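Local atomic coordinates of ornithine carbamoyltransferase, anabolic (PDB entry 3TPF), a protein that probably transfers the carbamoyl group of carbamoyl phosphate to ornithine, yielding citrulline and phosphate in the biosynthesis of arginine. Residues K277-D280 with V281-E285; L105-F108 with A109-K113; L163-A166 with A167-F171; K182-P185 with E186-E189. All blocks are in the same frame, centred on the assembly; numbering follows the deposited sequence.

Contact 1: K277-D280 with V281-E285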
loop_
_atom_site.group_PDB
_atom_site.type_symbol
_atom_site.label_atom_id
_atom_site.label_comp_id
_atom_site.label_asym_id
_atom_site.label_seq_id
_atom_site.Cartn_x
_atom_site.Cartn_y
_atom_site.Cartn_z
ATOM N N LYS B 277 5.038 -34.040 3.586
ATOM C CA LYS B 277 4.030 -35.120 3.659
ATOM C C LYS B 277 2.649 -34.507 3.893
ATOM O O LYS B 277 1.678 -34.884 3.251
ATOM C CB LYS B 277 4.339 -36.153 4.731
ATOM C CG LYS B 277 3.620 -37.476 4.500
ATOM C CD LYS B 277 3.523 -38.289 5.777
ATOM C CE LYS B 277 2.704 -39.601 5.662
ATOM N NZ LYS B 277 1.664 -39.693 6.781
ATOM N N HIS B 278 2.603 -33.497 4.717
ATOM C CA HIS B 278 1.356 -32.768 4.931
ATOM C C HIS B 278 1.179 -31.424 4.188
ATOM O O HIS B 278 0.450 -30.563 4.636
ATOM C CB HIS B 278 1.202 -32.511 6.407
ATOM C CG HIS B 278 1.013 -33.745 7.185
ATOM N ND1 HIS B 278 2.077 -34.467 7.702
ATOM C CD2 HIS B 278 -0.120 -34.434 7.493
ATOM C CE1 HIS B 278 1.594 -35.530 8.329
ATOM N NE2 HIS B 278 0.272 -35.525 8.224
ATOM N N ALA B 279 1.850 -31.221 3.085
ATOM C CA ALA B 279 1.652 -29.973 2.376
ATOM C C ALA B 279 0.145 -29.693 2.100
ATOM O O ALA B 279 -0.321 -28.619 2.411
ATOM C CB ALA B 279 2.465 -29.917 1.107
ATOM N N ASP B 280 -0.617 -30.654 1.615
ATOM C CA ASP B 280 -1.997 -30.348 1.252
ATOM C C ASP B 280 -2.752 -29.703 2.386
ATOM O O ASP B 280 -3.464 -28.701 2.187
ATOM C CB ASP B 280 -2.789 -31.559 0.799
ATOM C CG ASP B 280 -2.314 -32.119 -0.522
ATOM O OD1 ASP B 280 -1.895 -31.381 -1.413
ATOM O OD2 ASP B 280 -2.333 -33.346 -0.700
ATOM N N VAL B 281 -2.653 -30.281 3.572
ATOM C CA VAL B 281 -3.430 -29.781 4.706
ATOM C C VAL B 281 -2.857 -28.496 5.207
ATOM O O VAL B 281 -3.578 -27.611 5.624
ATOM C CB VAL B 281 -3.644 -30.813 5.862
ATOM C CG1 VAL B 281 -2.394 -30.925 6.770
ATOM C CG2 VAL B 281 -4.849 -30.405 6.672
ATOM N N ILE B 282 -1.539 -28.418 5.254
ATOM C CA ILE B 282 -0.878 -27.255 5.825
ATOM C C ILE B 282 -1.231 -26.032 4.966
ATOM O O ILE B 282 -1.471 -24.933 5.495
ATOM C CB ILE B 282 0.641 -27.413 5.921
ATOM C CG1 ILE B 282 0.973 -28.428 7.024
ATOM C CG2 ILE B 282 1.311 -26.072 6.244
ATOM C CD1 ILE B 282 2.458 -28.792 7.132
ATOM N N PHE B 283 -1.239 -26.198 3.674
ATOM C CA PHE B 283 -1.464 -25.042 2.834
ATOM C C PHE B 283 -2.936 -24.741 2.680
ATOM O O PHE B 283 -3.262 -23.636 2.322
ATOM C CB PHE B 283 -0.748 -25.134 1.437
ATOM C CG PHE B 283 0.740 -25.043 1.530
ATOM C CD1 PHE B 283 1.347 -23.897 1.969
ATOM C CD2 PHE B 283 1.529 -26.140 1.278
ATOM C CE1 PHE B 283 2.725 -23.812 2.142
ATOM C CE2 PHE B 283 2.911 -26.065 1.407
ATOM C CZ PHE B 283 3.512 -24.889 1.835
ATOM N N GLU B 284 -3.814 -25.721 2.862
ATOM C CA GLU B 284 -5.221 -25.402 2.918
ATOM C C GLU B 284 -5.442 -24.548 4.206
ATOM O O GLU B 284 -6.171 -23.547 4.229
ATOM C CB GLU B 284 -6.082 -26.658 2.910
ATOM C CG GLU B 284 -6.767 -26.971 1.573
ATOM C CD GLU B 284 -7.665 -25.805 1.048
ATOM O OE1 GLU B 284 -7.708 -25.563 -0.206
ATOM O OE2 GLU B 284 -8.357 -25.119 1.879
ATOM N N GLU B 285 -4.730 -24.939 5.254
ATOM C CA GLU B 285 -4.802 -24.272 6.534
ATOM C C GLU B 285 -4.527 -22.799 6.240
ATOM O O GLU B 285 -5.323 -21.971 6.573
ATOM C CB GLU B 285 -3.790 -24.843 7.551
ATOM C CG GLU B 285 -3.759 -24.172 8.941
ATOM C CD GLU B 285 -2.559 -24.564 9.849
ATOM O OE1 GLU B 285 -1.801 -25.432 9.372
ATOM O OE2 GLU B 285 -2.407 -24.003 11.011
#

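Contact 2: L105-F108 with A109-K113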
loop_
_atom_site.group_PDB
_atom_site.type_symbol
_atom_site.label_atom_id
_atom_site.label_comp_id
_atom_site.label_asym_id
_atom_site.label_seq_id
_atom_site.Cartn_x
_atom_site.Cartn_y
_atom_site.Cartn_z
ATOM N N LEU B 105 -3.693 -3.162 21.783
ATOM C CA LEU B 105 -4.994 -3.453 21.238
ATOM C C LEU B 105 -6.052 -2.969 22.197
ATOM O O LEU B 105 -7.091 -2.459 21.789
ATOM C CB LEU B 105 -5.179 -4.972 21.062
ATOM C CG LEU B 105 -4.628 -5.575 19.772
ATOM C CD1 LEU B 105 -4.549 -7.077 19.802
ATOM C CD2 LEU B 105 -5.558 -5.073 18.706
ATOM N N LEU B 106 -5.837 -3.234 23.472
ATOM C CA LEU B 106 -6.890 -2.991 24.463
ATOM C C LEU B 106 -7.134 -1.488 24.523
ATOM O O LEU B 106 -8.252 -0.987 24.473
ATOM C CB LEU B 106 -6.497 -3.558 25.832
ATOM C CG LEU B 106 -6.578 -5.086 26.031
ATOM C CD1 LEU B 106 -5.900 -5.423 27.341
ATOM C CD2 LEU B 106 -7.985 -5.686 26.120
ATOM N N GLU B 107 -6.036 -0.754 24.591
ATOM C CA GLU B 107 -6.073 0.711 24.686
ATOM C C GLU B 107 -6.766 1.321 23.455
ATOM O O GLU B 107 -7.535 2.253 23.570
ATOM C CB GLU B 107 -4.651 1.276 24.812
ATOM C CG GLU B 107 -4.552 2.794 24.718
ATOM C CD GLU B 107 -5.025 3.565 25.968
ATOM O OE1 GLU B 107 -5.470 2.947 26.992
ATOM O OE2 GLU B 107 -4.933 4.821 25.910
ATOM N N PHE B 108 -6.468 0.794 22.287
ATOM C CA PHE B 108 -7.136 1.249 21.062
ATOM C C PHE B 108 -8.638 0.946 21.097
ATOM O O PHE B 108 -9.442 1.801 20.788
ATOM C CB PHE B 108 -6.515 0.570 19.853
ATOM C CG PHE B 108 -6.841 1.224 18.552
ATOM C CD1 PHE B 108 -8.107 1.031 17.959
ATOM C CD2 PHE B 108 -5.880 1.958 17.872
ATOM C CE1 PHE B 108 -8.390 1.589 16.741
ATOM C CE2 PHE B 108 -6.154 2.482 16.640
ATOM C CZ PHE B 108 -7.414 2.294 16.067
ATOM N N ALA B 109 -8.994 -0.290 21.452
ATOM C CA ALA B 109 -10.426 -0.767 21.473
ATOM C C ALA B 109 -11.217 0.109 22.396
ATOM O O ALA B 109 -12.371 0.466 22.147
ATOM C CB ALA B 109 -10.526 -2.202 21.933
ATOM N N ARG B 110 -10.529 0.488 23.449
ATOM C CA ARG B 110 -11.106 1.277 24.497
ATOM C C ARG B 110 -11.596 2.600 23.926
ATOM O O ARG B 110 -12.585 3.135 24.383
ATOM C CB ARG B 110 -10.030 1.512 25.540
ATOM C CG ARG B 110 -10.359 1.758 26.990
ATOM C CD ARG B 110 -8.968 1.561 27.700
ATOM N NE ARG B 110 -8.745 0.205 28.197
ATOM C CZ ARG B 110 -7.543 -0.321 28.488
ATOM N NH1 ARG B 110 -6.421 0.400 28.328
ATOM N NH2 ARG B 110 -7.450 -1.584 28.954
ATOM N N TYR B 111 -10.901 3.145 22.937
ATOM C CA TYR B 111 -11.278 4.435 22.321
ATOM C C TYR B 111 -11.829 4.337 20.885
ATOM O O TYR B 111 -12.009 5.370 20.236
ATOM C CB TYR B 111 -10.064 5.372 22.325
ATOM C CG TYR B 111 -9.705 5.859 23.690
ATOM C CD1 TYR B 111 -10.402 6.905 24.284
ATOM C CD2 TYR B 111 -8.687 5.259 24.415
ATOM C CE1 TYR B 111 -10.076 7.342 25.553
ATOM C CE2 TYR B 111 -8.352 5.706 25.672
ATOM C CZ TYR B 111 -9.037 6.749 26.243
ATOM O OH TYR B 111 -8.664 7.179 27.526
ATOM N N SER B 112 -12.000 3.127 20.350
ATOM C CA SER B 112 -12.387 2.983 18.941
ATOM C C SER B 112 -13.840 2.820 18.776
ATOM O O SER B 112 -14.395 1.896 19.269
ATOM C CB SER B 112 -11.718 1.767 18.297
ATOM O OG SER B 112 -12.128 1.638 16.937
ATOM N N LYS B 113 -14.464 3.693 18.037
ATOM C CA LYS B 113 -15.883 3.466 17.646
ATOM C C LYS B 113 -16.048 2.216 16.788
ATOM O O LYS B 113 -17.093 1.634 16.733
ATOM C CB LYS B 113 -16.490 4.685 16.930
ATOM C CG LYS B 113 -16.816 5.892 17.870
#

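Contact 3: L163-A166 with A167-F171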
loop_
_atom_site.group_PDB
_atom_site.type_symbol
_atom_site.label_atom_id
_atom_site.label_comp_id
_atom_site.label_asym_id
_atom_site.label_seq_id
_atom_site.Cartn_x
_atom_site.Cartn_y
_atom_site.Cartn_z
ATOM N N LEU B 163 -5.018 -23.322 23.873
ATOM C CA LEU B 163 -5.372 -23.809 25.205
ATOM C C LEU B 163 -6.788 -23.362 25.511
ATOM O O LEU B 163 -7.662 -24.167 25.833
ATOM C CB LEU B 163 -4.387 -23.315 26.289
ATOM C CG LEU B 163 -4.738 -23.489 27.759
ATOM C CD1 LEU B 163 -5.062 -24.954 28.020
ATOM C CD2 LEU B 163 -3.618 -22.973 28.670
ATOM N N ILE B 164 -6.983 -22.074 25.307
ATOM C CA ILE B 164 -8.259 -21.388 25.509
ATOM C C ILE B 164 -9.383 -21.941 24.691
ATOM O O ILE B 164 -10.472 -22.163 25.198
ATOM C CB ILE B 164 -8.125 -19.933 25.041
ATOM C CG1 ILE B 164 -7.472 -19.135 26.147
ATOM C CG2 ILE B 164 -9.430 -19.306 24.533
ATOM C CD1 ILE B 164 -6.940 -17.812 25.616
ATOM N N THR B 165 -9.132 -22.075 23.404
ATOM C CA THR B 165 -10.175 -22.499 22.471
ATOM C C THR B 165 -10.575 -23.945 22.769
ATOM O O THR B 165 -11.755 -24.306 22.710
ATOM C CB THR B 165 -9.702 -22.458 21.027
ATOM O OG1 THR B 165 -9.260 -21.153 20.735
ATOM C CG2 THR B 165 -10.807 -22.866 20.082
ATOM N N ALA B 166 -9.580 -24.763 23.109
ATOM C CA ALA B 166 -9.820 -26.158 23.503
ATOM C C ALA B 166 -10.780 -26.177 24.693
ATOM O O ALA B 166 -11.764 -26.916 24.759
ATOM C CB ALA B 166 -8.492 -26.779 23.866
ATOM N N ALA B 167 -10.467 -25.269 25.588
ATOM C CA ALA B 167 -11.144 -25.129 26.852
ATOM C C ALA B 167 -12.605 -24.759 26.638
ATOM O O ALA B 167 -13.519 -25.278 27.375
ATOM C CB ALA B 167 -10.465 -24.039 27.700
ATOM N N ILE B 168 -12.834 -23.872 25.683
ATOM C CA ILE B 168 -14.191 -23.393 25.441
ATOM C C ILE B 168 -14.979 -24.463 24.739
ATOM O O ILE B 168 -16.113 -24.782 25.113
ATOM C CB ILE B 168 -14.242 -22.085 24.641
ATOM C CG1 ILE B 168 -13.653 -20.932 25.468
ATOM C CG2 ILE B 168 -15.682 -21.753 24.309
ATOM C CD1 ILE B 168 -13.353 -19.645 24.758
ATOM N N LEU B 169 -14.334 -25.080 23.755
ATOM C CA LEU B 169 -15.050 -25.943 22.831
ATOM C C LEU B 169 -15.345 -27.310 23.382
ATOM O O LEU B 169 -16.264 -27.988 22.917
ATOM C CB LEU B 169 -14.286 -26.050 21.557
ATOM C CG LEU B 169 -14.364 -24.856 20.565
ATOM C CD1 LEU B 169 -13.457 -25.270 19.410
ATOM C CD2 LEU B 169 -15.746 -24.537 20.002
ATOM N N GLY B 170 -14.564 -27.713 24.385
ATOM C CA GLY B 170 -14.681 -29.052 24.998
ATOM C C GLY B 170 -13.749 -30.127 24.409
ATOM O O GLY B 170 -13.973 -31.339 24.554
ATOM N N PHE B 171 -12.684 -29.678 23.784
ATOM C CA PHE B 171 -11.756 -30.559 23.113
ATOM C C PHE B 171 -10.889 -31.249 24.117
ATOM O O PHE B 171 -10.821 -30.879 25.290
ATOM C CB PHE B 171 -10.805 -29.773 22.185
ATOM C CG PHE B 171 -11.400 -29.366 20.874
ATOM C CD1 PHE B 171 -12.764 -29.465 20.634
ATOM C CD2 PHE B 171 -10.578 -28.843 19.884
ATOM C CE1 PHE B 171 -13.288 -29.046 19.427
ATOM C CE2 PHE B 171 -11.100 -28.466 18.673
ATOM C CZ PHE B 171 -12.456 -28.570 18.439
#

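Contact 4: K182-P185 with E186-E189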
loop_
_atom_site.group_PDB
_atom_site.type_symbol
_atom_site.label_atom_id
_atom_site.label_comp_id
_atom_site.label_asym_id
_atom_site.label_seq_id
_atom_site.Cartn_x
_atom_site.Cartn_y
_atom_site.Cartn_z
ATOM N N LYS B 182 6.709 -22.576 31.158
ATOM C CA LYS B 182 5.457 -22.491 31.893
ATOM C C LYS B 182 4.462 -21.756 31.071
ATOM O O LYS B 182 4.829 -20.921 30.249
ATOM C CB LYS B 182 5.681 -21.708 33.177
ATOM C CG LYS B 182 4.689 -21.987 34.295
ATOM N N ILE B 183 3.196 -22.052 31.323
ATOM C CA ILE B 183 2.090 -21.223 30.785
ATOM C C ILE B 183 1.675 -20.149 31.801
ATOM O O ILE B 183 1.759 -20.345 32.998
ATOM C CB ILE B 183 0.853 -22.023 30.380
ATOM C CG1 ILE B 183 1.108 -22.739 29.078
ATOM C CG2 ILE B 183 -0.309 -21.083 30.094
ATOM C CD1 ILE B 183 -0.060 -23.637 28.683
ATOM N N SER B 184 1.269 -18.998 31.307
ATOM C CA SER B 184 0.827 -17.893 32.160
ATOM C C SER B 184 -0.225 -18.342 33.118
ATOM O O SER B 184 -1.268 -18.836 32.714
ATOM C CB SER B 184 0.198 -16.785 31.339
ATOM O OG SER B 184 -0.653 -16.059 32.191
ATOM N N PRO B 185 0.018 -18.162 34.396
ATOM C CA PRO B 185 -0.963 -18.677 35.331
ATOM C C PRO B 185 -2.378 -18.125 35.112
ATOM O O PRO B 185 -3.349 -18.851 35.297
ATOM C CB PRO B 185 -0.417 -18.239 36.686
ATOM C CG PRO B 185 1.047 -18.036 36.459
ATOM C CD PRO B 185 1.170 -17.551 35.060
ATOM N N GLU B 186 -2.485 -16.868 34.725
ATOM C CA GLU B 186 -3.808 -16.245 34.543
ATOM C C GLU B 186 -4.607 -16.934 33.420
ATOM O O GLU B 186 -5.809 -17.146 33.486
ATOM C CB GLU B 186 -3.643 -14.750 34.263
ATOM C CG GLU B 186 -4.933 -13.937 34.331
ATOM C CD GLU B 186 -5.647 -13.814 32.984
ATOM O OE1 GLU B 186 -5.001 -13.677 31.925
ATOM O OE2 GLU B 186 -6.891 -13.853 32.998
ATOM N N ILE B 187 -3.900 -17.280 32.365
ATOM C CA ILE B 187 -4.504 -17.923 31.230
ATOM C C ILE B 187 -4.906 -19.334 31.595
ATOM O O ILE B 187 -5.972 -19.835 31.225
ATOM C CB ILE B 187 -3.545 -17.942 30.038
ATOM C CG1 ILE B 187 -3.128 -16.520 29.706
ATOM C CG2 ILE B 187 -4.244 -18.574 28.842
ATOM C CD1 ILE B 187 -2.618 -16.358 28.304
ATOM N N TRP B 188 -4.009 -19.977 32.295
ATOM C CA TRP B 188 -4.180 -21.386 32.680
ATOM C C TRP B 188 -5.391 -21.542 33.579
ATOM O O TRP B 188 -6.178 -22.463 33.425
ATOM C CB TRP B 188 -2.920 -21.906 33.373
ATOM C CG TRP B 188 -2.979 -23.349 33.800
ATOM C CD1 TRP B 188 -3.164 -23.784 35.068
ATOM C CD2 TRP B 188 -2.792 -24.539 32.998
ATOM N NE1 TRP B 188 -3.108 -25.150 35.105
ATOM C CE2 TRP B 188 -2.890 -25.639 33.851
ATOM C CE3 TRP B 188 -2.556 -24.772 31.650
ATOM C CZ2 TRP B 188 -2.790 -26.954 33.415
ATOM C CZ3 TRP B 188 -2.438 -26.109 31.202
ATOM C CH2 TRP B 188 -2.572 -27.170 32.086
ATOM N N GLU B 189 -5.534 -20.604 34.488
ATOM C CA GLU B 189 -6.684 -20.596 35.353
ATOM C C GLU B 189 -7.961 -20.473 34.565
ATOM O O GLU B 189 -8.925 -21.146 34.851
ATOM C CB GLU B 189 -6.621 -19.515 36.429
ATOM C CG GLU B 189 -7.131 -20.073 37.738
ATOM C CD GLU B 189 -6.461 -21.409 38.140
ATOM O OE1 GLU B 189 -7.138 -22.470 38.218
ATOM O OE2 GLU B 189 -5.230 -21.409 38.373
#

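Contact 1: K277-D280 with V281-E285
His278 and Ala279 meet Val281, Ile282 and Phe283 in a local contact around an N-terminal cap: the first turn of helix 279-302, in the Rossmann-like half of the chain. His278 is the N-cap and also the residue on which the preceding helix 272-277 breaks off. Its carbonyl starts the helical bonding, with Ile282 N 3.0 Å from His278 O, and Phe283 N follows at 2.9 Å from Ala279 O. Glu284 N reaches Asp280 O at 3.1 Å. The imidazole is held at both nitrogens, ND1 by Ile274 O and NE2 weakly by Ala256 O, which should limit its rotation, while Val281 CG1 lies at the ring edge. Ile282 CG1 stands beside its own backbone N (chi1 -71°), folding the chain back over the cap until CD1 is 4.0 Å from His278 CB. Beyond the helix, Arg86 of a second subunit packs on Ala279 and Phe283, and Glu284 forms a salt bridge with Lys27. The methyl group of Ala279 touches one side of the Phe283 ring, Ala279 CB lying 3.9 Å from Phe283 CE2.

Contact 2: L105-F108 with A109-K113
Arg110 reaches back one turn to Glu107, and its NH1 donates to Glu107 OE1 at 3.0 Å in a salt bridge bent to 147° at the hydrogen. OE1 lies in the guanidinium plane at its edge, whereas the carboxylate itself is turned 75° against that plane. The same NH1 has a second anionic partner, Glu103 OE2, so two carboxylates share the arginine's charge and hold its NH1 end in place. Glu107 gets there by a bend: CG runs anti to the backbone N, then chi2 of 75° swings the carboxylate toward the arginine. One face of the guanidinium lies over Leu106 O and Glu107 N, both toward its rim. Glu107 CD lies at the edge of the Tyr111 ring, near its plane, and Glu107 OE2 is 3.5 Å from Tyr111 CE2. All this decorates helix 102-111, the crossover of the beta-alpha-beta unit between strands 94-98 and 116-118 in the carbamoyl phosphate domain; Leu105 and Phe108 turn to those strands. Along the backbone, Ala109 N is satisfied by Leu105 O (2.9 Å) and Arg110 N by Leu106 O (2.9 Å). Tyr111 N instead takes the carbonyl three residues back, Phe108 O at 2.9 Å, from above the carbonyl plane. Ser112 OG is hydrogen-bonded to Ala114 O, and Ser112 CB rests 3.7 Å from Phe108 CE1.

Contact 3: L163-A166 with A167-F171
Leu169 lies alongside Thr165, one turn earlier in helix 157-169, the two side chains pointing the same way. Its CB is 3.3 Å from Thr165 O, and CG, set beside the backbone N (chi1 -78°), stays near that oxygen at 3.4 Å. From there CD1 runs on to Thr165 CG2, 3.6 Å away, while CD2 branches away from the threonine. The leucine thus climbs from a carbonyl to a methyl, and it also touches Leu133 of helix 126-138 and Leu17 of helix 13-28. Thr165 shows its methyl to the leucine because OG1 is on the other branch, bonded to Ser161 O. Ile164 and Ile168 repeat the pattern, with CG2 of the first 3.9 Å from CD1 of the second. This helix connects strands 148-152 and 172-176 as a beta-alpha-beta crossover of the Rossmann-like domain. It ends at Gly170, whose positive phi (94°) takes the chain out of the helix. Phe171 N then returns to Ala166 O at 3.1 Å, the six-to-one bond of a Schellman-like end; the motif's five-to-two bond is absent, Gly170 N staying on Ala166 O (2.9 Å) from the opposite face of the carbonyl. Ala166 CB and Phe171 CB close the turn at 4.1 Å. In so apolar and buried a place, one carbonyl satisfying two backbone N-H groups spares the helix end the cost of burying them without partners.

Contact 4: K182-P185 with E186-E189
The indole of Trp188 is met at a slant by Ile183, whose CD1 comes within 4.0 Å of Trp188 CE3, the two side chains crossing at about a right angle. Leu163 of helix 157-169 and Ile202 and Leu204 of strand 201-205 also pack on the tryptophan. Ile183 precedes the N-cap and Trp188 is the fourth residue inside the helix, so the pair forms a hydrophobic staple over the start of helix 185-198. Trp188 CG is anti to the backbone N (chi1 -179°), which swings the ring back across the helix end to the isoleucine. The carboxylate of Glu186 leads outward and forms a salt bridge with Arg9. Between the staple residues sits Ser184, the N-cap. Its carbonyl carries the first full helical bond, with Trp188 N 3.0 Å from Ser184 O, and Ile187 N makes a weak hydrogen bond to the same oxygen. Glu189 N follows at 2.9 Å from Pro185 O. Pro185 occupies the first helical position, where its lack of an N-H costs no bond of the helix. Ile187 is turned so that CG1 lies 3.7 Å from Ser184 CB, and it also reaches Tyr124 and Asn160. The serine hydroxyl caps two backbone donors, both weakly: Glu186 N lies 3.2 Å from Ser184 OG at a strongly bent angle, whereas Ile187 N, shared with Ser184 O, points almost straight at Ser184 OG (166°) but from 3.5 Å.

Contacts 3 and 4 touch directly: Leu163 CD2 lies 3.6 Å from both Ile183 CD1 and Trp188 CE3, so the hydrophobic staple of one helix closes on the body of its neighbour, with centres about 14 Å apart. Contact 2 belongs to the carbamoyl phosphate half of the chain, the other three to the ornithine half; contacts 1 and 2 are the farthest apart, about 36 Å between centres. Around the predicted substrate site, side chains of contacts 2 and 3 (Leu105, Thr165) each come to about 7 Å from that of Pro126, Ile187 of contact 4 to about 8 Å from that of Asn157, and Ile282 of contact 1 to about 4 Å from that of Leu262.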